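Local coordinates for VP4 CORE protein (Bluetongue virus, PDB 2JHP) that forms part of the inner capsid of the virus and caps viral RNA, with S-adenosyl-L-homocysteine bound in its probable methyltransferase sites, at residues V193-C198 with L261-V266; W220-P225 with V235-I240; S301-K306 with N338-R343. One frame throughout, in Å; residues are numbered along the deposited sequence.

Overall arrangement
All three contacts lie in one seven-stranded mixed sheet, in the order 235-238, 219-223, 192-196, 260-264, 302-308, 335-341, 322-324. The chain enters it at strand 192-196, where interaction 1 opens. Before that loop closes at strand 260-264, interaction 2 closes the short connection between 219-223 and 235-238, so it is nested inside interaction 1. Interaction 3 follows in series and closes the connection that holds strands 315-320 and 322-324. Interactions 1 and 2 touch each other and both meet S-adenosyl-L-homocysteine. Backbone bonds between F262 and L304 and between W264 and K306 tie interaction 1 to interaction 3. Interactions 2 and 3 do not touch; their nearest atoms are about 10 Å apart.

Interaction 1 of 3, residues V193-C198 with L261-V266; sequences VHYIGC and LFIWDV. With SAH (S-adenosyl-L-homocysteine), chain C.
Y195 and D265 each hold CG anti to the backbone N (chi1 -169° and -160°), which swings both side chains forward beside their carbonyl carbons to the amino group of S-adenosyl-L-homocysteine. The Y195 ring meets CB of D265 with its edge. The ligand N donates to D265 OD2 at 2.9 Å and to G197 O at 2.8 Å. Its bonds to Y195 OH and C198 O are weak. The carboxylate probably balances a positive charge on this amine. D265 OD1 forms a salt bridge with R337, a second-shell residue that can steady the carboxylate.

Behind the pocket the backbones of 193-196 and 261-264 run parallel. H194 and I196 donate to L261 O and I263 O, and accept from I263 N and D265 N. These are neighbouring strands in the middle of the Rossmann-like sheet of class I methyltransferases, and the ligand sits at their C-terminal ends. G197, in the loop after strand 192-196, has a positive phi, which favours glycine.

I263 lies between V193 and Y195 on one face of the sheet. Its CD1 is 3.7 Å from V193 CG1, and its CG2 is 3.7 Å from Y195 CD1. On the other face, CG1 of I196 reaches CZ of F262 at 4.0 Å and CE3 of W264 at 3.9 Å. The I196 CG2 branch lies 3.5 Å from SAH C2, while V266 CG1 reaches N7 of the same adenine.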
loop_
_atom_site.group_PDB
_atom_site.type_symbol
_atom_site.label_atom_id
_atom_site.label_comp_id
_atom_site.label_asym_id
_atom_site.label_seq_id
_atom_site.Cartn_x
_atom_site.Cartn_y
_atom_site.Cartn_z
ATOM N N VAL A 193 18.424 16.256 14.667
ATOM C CA VAL A 193 18.435 17.377 13.741
ATOM C C VAL A 193 19.018 18.623 14.380
ATOM O O VAL A 193 18.572 19.063 15.437
ATOM C CB VAL A 193 17.013 17.722 13.220
ATOM C CG1 VAL A 193 17.033 19.035 12.416
ATOM C CG2 VAL A 193 16.456 16.580 12.392
ATOM N N HIS A 194 20.008 19.188 13.708
ATOM C CA HIS A 194 20.539 20.490 14.047
ATOM C C HIS A 194 19.930 21.524 13.094
ATOM O O HIS A 194 20.180 21.498 11.882
ATOM C CB HIS A 194 22.066 20.466 13.963
ATOM C CG HIS A 194 22.706 19.566 14.969
ATOM N ND1 HIS A 194 23.347 20.040 16.092
ATOM C CD2 HIS A 194 22.782 18.215 15.035
ATOM C CE1 HIS A 194 23.799 19.021 16.803
ATOM N NE2 HIS A 194 23.472 17.902 16.182
ATOM N N TYR A 195 19.111 22.411 13.654
ATOM C CA TYR A 195 18.310 23.357 12.877
ATOM C C TYR A 195 18.791 24.777 13.150
ATOM O O TYR A 195 18.430 25.387 14.157
ATOM C CB TYR A 195 16.825 23.202 13.247
ATOM C CG TYR A 195 15.802 23.915 12.371
ATOM C CD1 TYR A 195 16.179 24.820 11.383
ATOM C CD2 TYR A 195 14.440 23.697 12.568
ATOM C CE1 TYR A 195 15.225 25.467 10.595
ATOM C CE2 TYR A 195 13.477 24.343 11.794
ATOM C CZ TYR A 195 13.875 25.224 10.810
ATOM O OH TYR A 195 12.927 25.861 10.037
ATOM N N ILE A 196 19.617 25.279 12.238
ATOM C CA ILE A 196 20.212 26.606 12.336
ATOM C C ILE A 196 19.303 27.604 11.634
ATOM O O ILE A 196 18.920 27.395 10.479
ATOM C CB ILE A 196 21.618 26.697 11.633
ATOM C CG1 ILE A 196 22.359 25.339 11.566
ATOM C CG2 ILE A 196 22.442 27.833 12.231
ATOM C CD1 ILE A 196 22.979 24.859 12.849
ATOM N N GLY A 197 18.988 28.696 12.322
ATOM C CA GLY A 197 18.080 29.704 11.791
ATOM C C GLY A 197 16.642 29.274 12.000
ATOM O O GLY A 197 15.792 29.473 11.128
ATOM N N CYS A 198 16.374 28.691 13.166
ATOM C CA CYS A 198 15.058 28.126 13.480
ATOM C C CYS A 198 13.938 29.165 13.639
ATOM O O CYS A 198 12.752 28.824 13.556
ATOM C CB CYS A 198 15.141 27.221 14.719
ATOM S SG CYS A 198 15.725 28.029 16.245
ATOM N N LEU A 261 20.837 14.990 10.692
ATOM C CA LEU A 261 20.492 15.851 9.553
ATOM C C LEU A 261 20.733 17.320 9.886
ATOM O O LEU A 261 20.367 17.789 10.967
ATOM C CB LEU A 261 19.036 15.638 9.130
ATOM C CG LEU A 261 18.240 16.725 8.399
ATOM C CD1 LEU A 261 18.736 16.941 6.982
ATOM C CD2 LEU A 261 16.794 16.278 8.399
ATOM N N PHE A 262 21.339 18.027 8.936
ATOM C CA PHE A 262 21.708 19.424 9.080
ATOM C C PHE A 262 20.728 20.294 8.291
ATOM O O PHE A 262 20.604 20.150 7.073
ATOM C CB PHE A 262 23.143 19.602 8.568
ATOM C CG PHE A 262 23.697 21.000 8.710
ATOM C CD1 PHE A 262 24.346 21.387 9.878
ATOM C CD2 PHE A 262 23.614 21.908 7.659
ATOM C CE1 PHE A 262 24.877 22.673 10.008
ATOM C CE2 PHE A 262 24.149 23.195 7.777
ATOM C CZ PHE A 262 24.778 23.578 8.954
ATOM N N ILE A 263 20.025 21.182 8.997
ATOM C CA ILE A 263 19.031 22.081 8.391
ATOM C C ILE A 263 19.449 23.551 8.578
ATOM O O ILE A 263 19.602 24.013 9.713
ATOM C CB ILE A 263 17.613 21.856 8.974
ATOM C CG1 ILE A 263 17.160 20.410 8.752
ATOM C CG2 ILE A 263 16.616 22.828 8.339
ATOM C CD1 ILE A 263 15.726 20.117 9.184
ATOM N N TRP A 264 19.629 24.266 7.459
ATOM C CA TRP A 264 20.118 25.663 7.440
ATOM C C TRP A 264 19.106 26.589 6.778
ATOM O O TRP A 264 18.822 26.458 5.578
ATOM C CB TRP A 264 21.468 25.748 6.714
ATOM C CG TRP A 264 22.097 27.135 6.604
ATOM C CD1 TRP A 264 21.807 28.104 5.679
ATOM C CD2 TRP A 264 23.156 27.665 7.415
ATOM N NE1 TRP A 264 22.613 29.210 5.873
ATOM C CE2 TRP A 264 23.452 28.965 6.930
ATOM C CE3 TRP A 264 23.882 27.170 8.505
ATOM C CZ2 TRP A 264 24.429 29.772 7.511
ATOM C CZ3 TRP A 264 24.857 27.971 9.075
ATOM C CH2 TRP A 264 25.118 29.257 8.580
ATOM N N ASP A 265 18.573 27.519 7.577
ATOM C CA ASP A 265 17.571 28.492 7.126
ATOM C C ASP A 265 17.956 29.912 7.527
ATOM O O ASP A 265 17.095 30.773 7.747
ATOM C CB ASP A 265 16.170 28.131 7.661
ATOM C CG ASP A 265 15.046 28.787 6.858
ATOM O OD1 ASP A 265 15.200 28.969 5.627
ATOM O OD2 ASP A 265 14.005 29.125 7.455
ATOM N N VAL A 266 19.259 30.153 7.593
ATOM C CA VAL A 266 19.813 31.443 8.006
ATOM C C VAL A 266 19.513 32.593 7.019
ATOM O O VAL A 266 19.720 32.465 5.808
ATOM C CB VAL A 266 21.335 31.305 8.279
ATOM C CG1 VAL A 266 21.984 32.644 8.577
ATOM C CG2 VAL A 266 21.572 30.325 9.419
HETATM N N SAH C . 13.200 28.965 10.218
HETATM C CA SAH C . 12.407 30.193 10.547
HETATM C CB SAH C . 12.539 31.277 9.473
HETATM C CG SAH C . 13.964 31.793 9.292
HETATM S SD SAH C . 14.122 33.494 9.874
HETATM C C SAH C . 10.943 29.836 10.783
HETATM O O SAH C . 10.445 28.828 10.279
HETATM O OXT SAH C . 10.233 30.545 11.496
HETATM C "C5'" SAH C . 15.921 33.512 9.744
HETATM C "C4'" SAH C . 16.523 33.513 11.137
HETATM O "O4'" SAH C . 17.901 33.248 11.082
HETATM C "C3'" SAH C . 16.385 34.846 11.851
HETATM O "O3'" SAH C . 15.396 34.697 12.836
HETATM C "C2'" SAH C . 17.751 35.116 12.464
HETATM O "O2'" SAH C . 17.656 35.337 13.850
HETATM C "C1'" SAH C . 18.487 33.815 12.232
HETATM N N9 SAH C . 19.939 33.906 12.019
HETATM C C8 SAH C . 20.651 34.853 11.330
HETATM N N7 SAH C . 21.959 34.507 11.368
HETATM C C5 SAH C . 22.087 33.353 12.057
HETATM C C6 SAH C . 23.182 32.563 12.393
HETATM N N6 SAH C . 24.405 32.915 12.011
HETATM N N1 SAH C . 22.991 31.408 13.132
HETATM C C2 SAH C . 21.726 31.040 13.531
HETATM N N3 SAH C . 20.643 31.829 13.188
HETATM C C4 SAH C . 20.822 32.964 12.468
#

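Interaction 2 of 3, residues W220-P225 with V235-I240; sequences WHVYDP and VIVHNI. With SAH (S-adenosyl-L-homocysteine), chain C.
W220-Y223 and V235-H238 pair as parallel strands through three backbone bonds, with a fourth from D224 N just beyond. I236 N donates to W220 O and V222 N to I236 O. Next, H238 N donates to V222 O, and D224 N to H238 O at 2.7 Å. N239 adds a side-chain bond past the strand ends. Its ND2 donates to D224 O at 3.2 Å, nearly straight at 172° and in the plane of the amide.

The aromatic contacts lie on the face that carries H221, Y223 and H238. H221 ND1 and H238 NE2 share a hydrogen bond of 3.0 Å between ring edges, with planes turned by 20°. H238 also forms an offset stack with Y223, in which its CD2 stands 3.6 Å above the tyrosine ring, toward the rim. Y223 OH bonds to H194, and the H194 ring stacks on H221, so the cluster continues onto strand 192-196. V235-H238 is the outermost strand on this side of the Rossmann-like methyltransferase sheet.

On the opposite face the packing is apolar. V222 turns CG2 between its own backbone N and carbonyl carbon (chi1 of CG1 -59°). From there CG2 meets V237 CG2 at 3.6 Å and V235 CG1 at 3.8 Å. Helix 202-210 packs on this face through L204.

Ligand bonds come from D224, just after the strand. OD1 accepts from the ribose O2' of S-adenosyl-L-homocysteine at 2.7 Å, and OD2 from O3' at 3.1 Å. An acidic residue gripping both ribose hydroxyls here is characteristic of class I methyltransferases.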
loop_
_atom_site.group_PDB
_atom_site.type_symbol
_atom_site.label_atom_id
_atom_site.label_comp_id
_atom_site.label_asym_id
_atom_site.label_seq_id
_atom_site.Cartn_x
_atom_site.Cartn_y
_atom_site.Cartn_z
ATOM N N TRP A 220 16.078 17.515 18.633
ATOM C CA TRP A 220 16.134 18.786 17.926
ATOM C C TRP A 220 17.083 19.784 18.586
ATOM O O TRP A 220 16.770 20.333 19.635
ATOM C CB TRP A 220 14.737 19.400 17.899
ATOM C CG TRP A 220 13.727 18.590 17.184
ATOM C CD1 TRP A 220 12.871 17.670 17.723
ATOM C CD2 TRP A 220 13.452 18.627 15.785
ATOM N NE1 TRP A 220 12.080 17.129 16.738
ATOM C CE2 TRP A 220 12.418 17.698 15.536
ATOM C CE3 TRP A 220 13.990 19.344 14.712
ATOM C CZ2 TRP A 220 11.905 17.472 14.258
ATOM C CZ3 TRP A 220 13.474 19.120 13.430
ATOM C CH2 TRP A 220 12.435 18.191 13.223
ATOM N N HIS A 221 18.240 20.013 17.976
ATOM C CA HIS A 221 19.124 21.092 18.406
ATOM C C HIS A 221 18.808 22.304 17.551
ATOM O O HIS A 221 19.060 22.302 16.349
ATOM C CB HIS A 221 20.588 20.698 18.242
ATOM C CG HIS A 221 21.110 19.820 19.336
ATOM N ND1 HIS A 221 21.387 20.294 20.600
ATOM C CD2 HIS A 221 21.428 18.504 19.348
ATOM C CE1 HIS A 221 21.841 19.304 21.348
ATOM N NE2 HIS A 221 21.876 18.207 20.613
ATOM N N VAL A 222 18.235 23.329 18.162
ATOM C CA VAL A 222 17.758 24.489 17.405
ATOM C C VAL A 222 18.561 25.747 17.741
ATOM O O VAL A 222 18.734 26.084 18.915
ATOM C CB VAL A 222 16.223 24.724 17.577
ATOM C CG1 VAL A 222 15.433 23.500 17.106
ATOM C CG2 VAL A 222 15.869 25.064 19.009
ATOM N N TYR A 223 19.056 26.425 16.708
ATOM C CA TYR A 223 19.992 27.538 16.879
ATOM C C TYR A 223 19.429 28.840 16.321
ATOM O O TYR A 223 19.071 28.911 15.142
ATOM C CB TYR A 223 21.319 27.249 16.174
ATOM C CG TYR A 223 21.986 25.925 16.484
ATOM C CD1 TYR A 223 21.515 24.733 15.926
ATOM C CD2 TYR A 223 23.124 25.871 17.291
ATOM C CE1 TYR A 223 22.145 23.517 16.187
ATOM C CE2 TYR A 223 23.766 24.659 17.558
ATOM C CZ TYR A 223 23.269 23.489 17.000
ATOM O OH TYR A 223 23.893 22.296 17.256
ATOM N N ASP A 224 19.359 29.861 17.175
ATOM C CA ASP A 224 18.956 31.218 16.770
ATOM C C ASP A 224 19.032 32.173 17.952
ATOM O O ASP A 224 18.435 31.920 18.995
ATOM C CB ASP A 224 17.533 31.234 16.190
ATOM C CG ASP A 224 17.260 32.457 15.354
ATOM O OD1 ASP A 224 17.411 33.588 15.850
ATOM O OD2 ASP A 224 16.882 32.281 14.185
ATOM N N PRO A 225 19.763 33.281 17.792
ATOM C CA PRO A 225 19.776 34.397 18.763
ATOM C C PRO A 225 18.399 34.823 19.325
ATOM O O PRO A 225 18.316 35.205 20.497
ATOM C CB PRO A 225 20.393 35.543 17.957
ATOM C CG PRO A 225 21.349 34.864 17.065
ATOM C CD PRO A 225 20.676 33.541 16.660
ATOM N N VAL A 235 13.706 19.173 22.534
ATOM C CA VAL A 235 14.154 20.414 21.885
ATOM C C VAL A 235 15.166 21.148 22.748
ATOM O O VAL A 235 14.830 21.732 23.780
ATOM C CB VAL A 235 12.999 21.374 21.474
ATOM C CG1 VAL A 235 13.556 22.556 20.714
ATOM C CG2 VAL A 235 11.967 20.638 20.609
ATOM N N ILE A 236 16.413 21.090 22.305
ATOM C CA ILE A 236 17.521 21.755 22.966
ATOM C C ILE A 236 17.792 23.070 22.227
ATOM O O ILE A 236 18.143 23.075 21.041
ATOM C CB ILE A 236 18.750 20.820 23.049
ATOM C CG1 ILE A 236 18.439 19.654 23.990
ATOM C CG2 ILE A 236 19.980 21.567 23.534
ATOM C CD1 ILE A 236 19.349 18.461 23.821
ATOM N N VAL A 237 17.611 24.176 22.944
ATOM C CA VAL A 237 17.560 25.503 22.342
ATOM C C VAL A 237 18.868 26.263 22.525
ATOM O O VAL A 237 19.385 26.385 23.637
ATOM C CB VAL A 237 16.345 26.304 22.890
ATOM C CG1 VAL A 237 16.335 27.752 22.392
ATOM C CG2 VAL A 237 15.047 25.596 22.518
ATOM N N HIS A 238 19.396 26.759 21.411
ATOM C CA HIS A 238 20.632 27.528 21.411
ATOM C C HIS A 238 20.378 28.930 20.868
ATOM O O HIS A 238 19.876 29.090 19.752
ATOM C CB HIS A 238 21.710 26.824 20.584
ATOM C CG HIS A 238 21.909 25.386 20.948
ATOM N ND1 HIS A 238 22.591 24.991 22.080
ATOM C CD2 HIS A 238 21.511 24.247 20.333
ATOM C CE1 HIS A 238 22.605 23.672 22.148
ATOM N NE2 HIS A 238 21.957 23.196 21.099
ATOM N N ASN A 239 20.716 29.939 21.670
ATOM C CA ASN A 239 20.602 31.335 21.254
ATOM C C ASN A 239 21.930 31.849 20.714
ATOM O O ASN A 239 22.303 33.006 20.906
ATOM C CB ASN A 239 20.092 32.198 22.405
ATOM C CG ASN A 239 18.779 31.692 22.968
ATOM O OD1 ASN A 239 18.603 31.608 24.190
ATOM N ND2 ASN A 239 17.848 31.338 22.079
ATOM N N ILE A 240 22.620 30.956 20.018
ATOM C CA ILE A 240 23.945 31.187 19.486
ATOM C C ILE A 240 23.824 31.568 18.017
ATOM O O ILE A 240 22.963 31.057 17.302
ATOM C CB ILE A 240 24.822 29.907 19.692
ATOM C CG1 ILE A 240 25.447 29.905 21.095
ATOM C CG2 ILE A 240 25.910 29.752 18.633
ATOM C CD1 ILE A 240 24.594 29.218 22.169
HETATM N N SAH C . 13.200 28.965 10.218
HETATM C CA SAH C . 12.407 30.193 10.547
HETATM C CB SAH C . 12.539 31.277 9.473
HETATM C CG SAH C . 13.964 31.793 9.292
HETATM S SD SAH C . 14.122 33.494 9.874
HETATM C C SAH C . 10.943 29.836 10.783
HETATM O O SAH C . 10.445 28.828 10.279
HETATM O OXT SAH C . 10.233 30.545 11.496
HETATM C "C5'" SAH C . 15.921 33.512 9.744
HETATM C "C4'" SAH C . 16.523 33.513 11.137
HETATM O "O4'" SAH C . 17.901 33.248 11.082
HETATM C "C3'" SAH C . 16.385 34.846 11.851
HETATM O "O3'" SAH C . 15.396 34.697 12.836
HETATM C "C2'" SAH C . 17.751 35.116 12.464
HETATM O "O2'" SAH C . 17.656 35.337 13.850
HETATM C "C1'" SAH C . 18.487 33.815 12.232
HETATM N N9 SAH C . 19.939 33.906 12.019
HETATM C C8 SAH C . 20.651 34.853 11.330
HETATM N N7 SAH C . 21.959 34.507 11.368
HETATM C C5 SAH C . 22.087 33.353 12.057
HETATM C C6 SAH C . 23.182 32.563 12.393
HETATM N N6 SAH C . 24.405 32.915 12.011
HETATM N N1 SAH C . 22.991 31.408 13.132
HETATM C C2 SAH C . 21.726 31.040 13.531
HETATM N N3 SAH C . 20.643 31.829 13.188
HETATM C C4 SAH C . 20.822 32.964 12.468
#

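Interaction 3 of 3, residues S301-K306 with N338-R343; sequences SSALIK and NFMRLR
I305 N donates to N338 O at 2.7 Å, nearly straight at 170°, and L304 CA adds a weaker C-H...O contact at 3.3 Å to the same oxygen. N338 N returns a bond to I305 O. A303 and M340 form the next hydrogen-bonded pair of the antiparallel strands, with N to O bonds in both directions. Past it, L342 N donates to S301 O at 3.1 Å from above the carbonyl plane.

Apolar contact is made on both faces. With CG of M340 anti to the carbonyl carbon (chi1 -60°) and chi2 extended at 175°, SD comes across I305, 3.6 Å from CG1, while M340 CB rests on A303 CB. Strand 335-341 lies between 302-308 and 322-324, the antiparallel insertion that marks the sheet of class I methyltransferases. On the other face F339 touches L304 and S302. L304 CD1 sits at the edge of its ring, near the ring plane, and S302 CB is 3.7 Å from F339 CE1. Helix 178-186 packs on this face, with I186 against both L304 and F339.

Polar ends are held from outside the pair. S301 OG bonds to R260 O and E259. R341 forms a salt bridge with D355 and donates from NH1 to H353 O.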
loop_
_atom_site.group_PDB
_atom_site.type_symbol
_atom_site.label_atom_id
_atom_site.label_comp_id
_atom_site.label_asym_id
_atom_site.label_seq_id
_atom_site.Cartn_x
_atom_site.Cartn_y
_atom_site.Cartn_z
ATOM N N SER A 301 24.310 12.581 7.742
ATOM C CA SER A 301 23.800 11.831 6.581
ATOM C C SER A 301 23.369 12.744 5.412
ATOM O O SER A 301 23.476 12.365 4.240
ATOM C CB SER A 301 22.590 11.013 6.996
ATOM O OG SER A 301 21.495 11.884 7.218
ATOM N N SER A 302 22.857 13.926 5.746
ATOM C CA SER A 302 22.231 14.796 4.761
ATOM C C SER A 302 22.087 16.220 5.270
ATOM O O SER A 302 22.086 16.463 6.473
ATOM C CB SER A 302 20.854 14.250 4.362
ATOM O OG SER A 302 20.141 13.774 5.497
ATOM N N ALA A 303 21.962 17.158 4.341
ATOM C CA ALA A 303 21.759 18.554 4.688
ATOM C C ALA A 303 20.718 19.169 3.773
ATOM O O ALA A 303 20.628 18.819 2.590
ATOM C CB ALA A 303 23.067 19.322 4.598
ATOM N N LEU A 304 19.919 20.071 4.333
ATOM C CA LEU A 304 19.025 20.896 3.524
ATOM C C LEU A 304 19.320 22.379 3.761
ATOM O O LEU A 304 19.085 22.901 4.853
ATOM C CB LEU A 304 17.561 20.567 3.817
ATOM C CG LEU A 304 16.537 20.934 2.738
ATOM C CD1 LEU A 304 16.729 20.139 1.444
ATOM C CD2 LEU A 304 15.152 20.702 3.281
ATOM N N ILE A 305 19.843 23.044 2.735
ATOM C CA ILE A 305 20.250 24.448 2.849
ATOM C C ILE A 305 19.311 25.426 2.114
ATOM O O ILE A 305 18.839 25.153 1.005
ATOM C CB ILE A 305 21.718 24.662 2.346
ATOM C CG1 ILE A 305 22.648 23.498 2.765
ATOM C CG2 ILE A 305 22.255 26.035 2.781
ATOM C CD1 ILE A 305 22.956 23.380 4.264
ATOM N N LYS A 306 19.055 26.564 2.751
ATOM C CA LYS A 306 18.339 27.676 2.130
ATOM C C LYS A 306 19.053 28.102 0.849
ATOM O O LYS A 306 20.280 28.201 0.820
ATOM C CB LYS A 306 18.282 28.847 3.105
ATOM C CG LYS A 306 17.181 29.848 2.847
ATOM C CD LYS A 306 17.469 31.157 3.587
ATOM C CE LYS A 306 16.202 31.790 4.137
ATOM N NZ LYS A 306 15.090 31.725 3.160
ATOM N N ASN A 338 18.422 23.402 -1.123
ATOM C CA ASN A 338 19.610 22.696 -1.544
ATOM C C ASN A 338 19.736 21.444 -0.723
ATOM O O ASN A 338 20.042 21.508 0.465
ATOM C CB ASN A 338 20.844 23.578 -1.352
ATOM C CG ASN A 338 22.109 22.959 -1.920
ATOM O OD1 ASN A 338 23.174 23.555 -1.844
ATOM N ND2 ASN A 338 22.001 21.764 -2.485
ATOM N N PHE A 339 19.465 20.308 -1.354
ATOM C CA PHE A 339 19.674 19.030 -0.705
ATOM C C PHE A 339 21.102 18.542 -0.943
ATOM O O PHE A 339 21.600 18.555 -2.078
ATOM C CB PHE A 339 18.650 17.980 -1.160
ATOM C CG PHE A 339 18.941 16.600 -0.641
ATOM C CD1 PHE A 339 18.765 16.295 0.706
ATOM C CD2 PHE A 339 19.426 15.614 -1.489
ATOM C CE1 PHE A 339 19.051 15.027 1.189
ATOM C CE2 PHE A 339 19.715 14.346 -1.014
ATOM C CZ PHE A 339 19.528 14.050 0.324
ATOM N N MET A 340 21.746 18.119 0.139
ATOM C CA MET A 340 23.117 17.656 0.092
ATOM C C MET A 340 23.159 16.252 0.676
ATOM O O MET A 340 22.843 16.057 1.854
ATOM C CB MET A 340 24.032 18.586 0.904
ATOM C CG MET A 340 24.086 20.059 0.453
ATOM S SD MET A 340 25.058 21.150 1.535
ATOM C CE MET A 340 26.679 20.423 1.379
ATOM N N ARG A 341 23.526 15.270 -0.150
ATOM C CA ARG A 341 23.741 13.907 0.332
ATOM C C ARG A 341 25.197 13.778 0.738
ATOM O O ARG A 341 26.106 14.038 -0.056
ATOM C CB ARG A 341 23.383 12.873 -0.724
ATOM C CG ARG A 341 23.124 11.477 -0.131
ATOM C CD ARG A 341 24.000 10.443 -0.786
ATOM N NE ARG A 341 25.360 10.497 -0.277
ATOM C CZ ARG A 341 26.442 10.162 -0.967
ATOM N NH1 ARG A 341 26.340 9.744 -2.222
ATOM N NH2 ARG A 341 27.632 10.255 -0.395
ATOM N N LEU A 342 25.410 13.401 1.989
ATOM C CA LEU A 342 26.746 13.367 2.552
ATOM C C LEU A 342 27.132 11.953 2.972
ATOM O O LEU A 342 26.371 11.015 2.794
ATOM C CB LEU A 342 26.829 14.322 3.749
ATOM C CG LEU A 342 26.456 15.789 3.545
ATOM C CD1 LEU A 342 26.317 16.501 4.888
ATOM C CD2 LEU A 342 27.479 16.496 2.678
ATOM N N ARG A 343 28.336 11.797 3.496
ATOM C CA ARG A 343 28.674 10.573 4.192
ATOM C C ARG A 343 28.428 10.900 5.649
ATOM O O ARG A 343 28.414 12.077 6.028
ATOM C CB ARG A 343 30.114 10.123 3.920
ATOM C CG ARG A 343 31.169 11.170 4.166
ATOM C CD ARG A 343 31.617 11.866 2.883
ATOM N NE ARG A 343 32.172 13.190 3.181
ATOM C CZ ARG A 343 33.233 13.409 3.958
ATOM N NH1 ARG A 343 33.877 12.398 4.537
ATOM N NH2 ARG A 343 33.645 14.654 4.172
#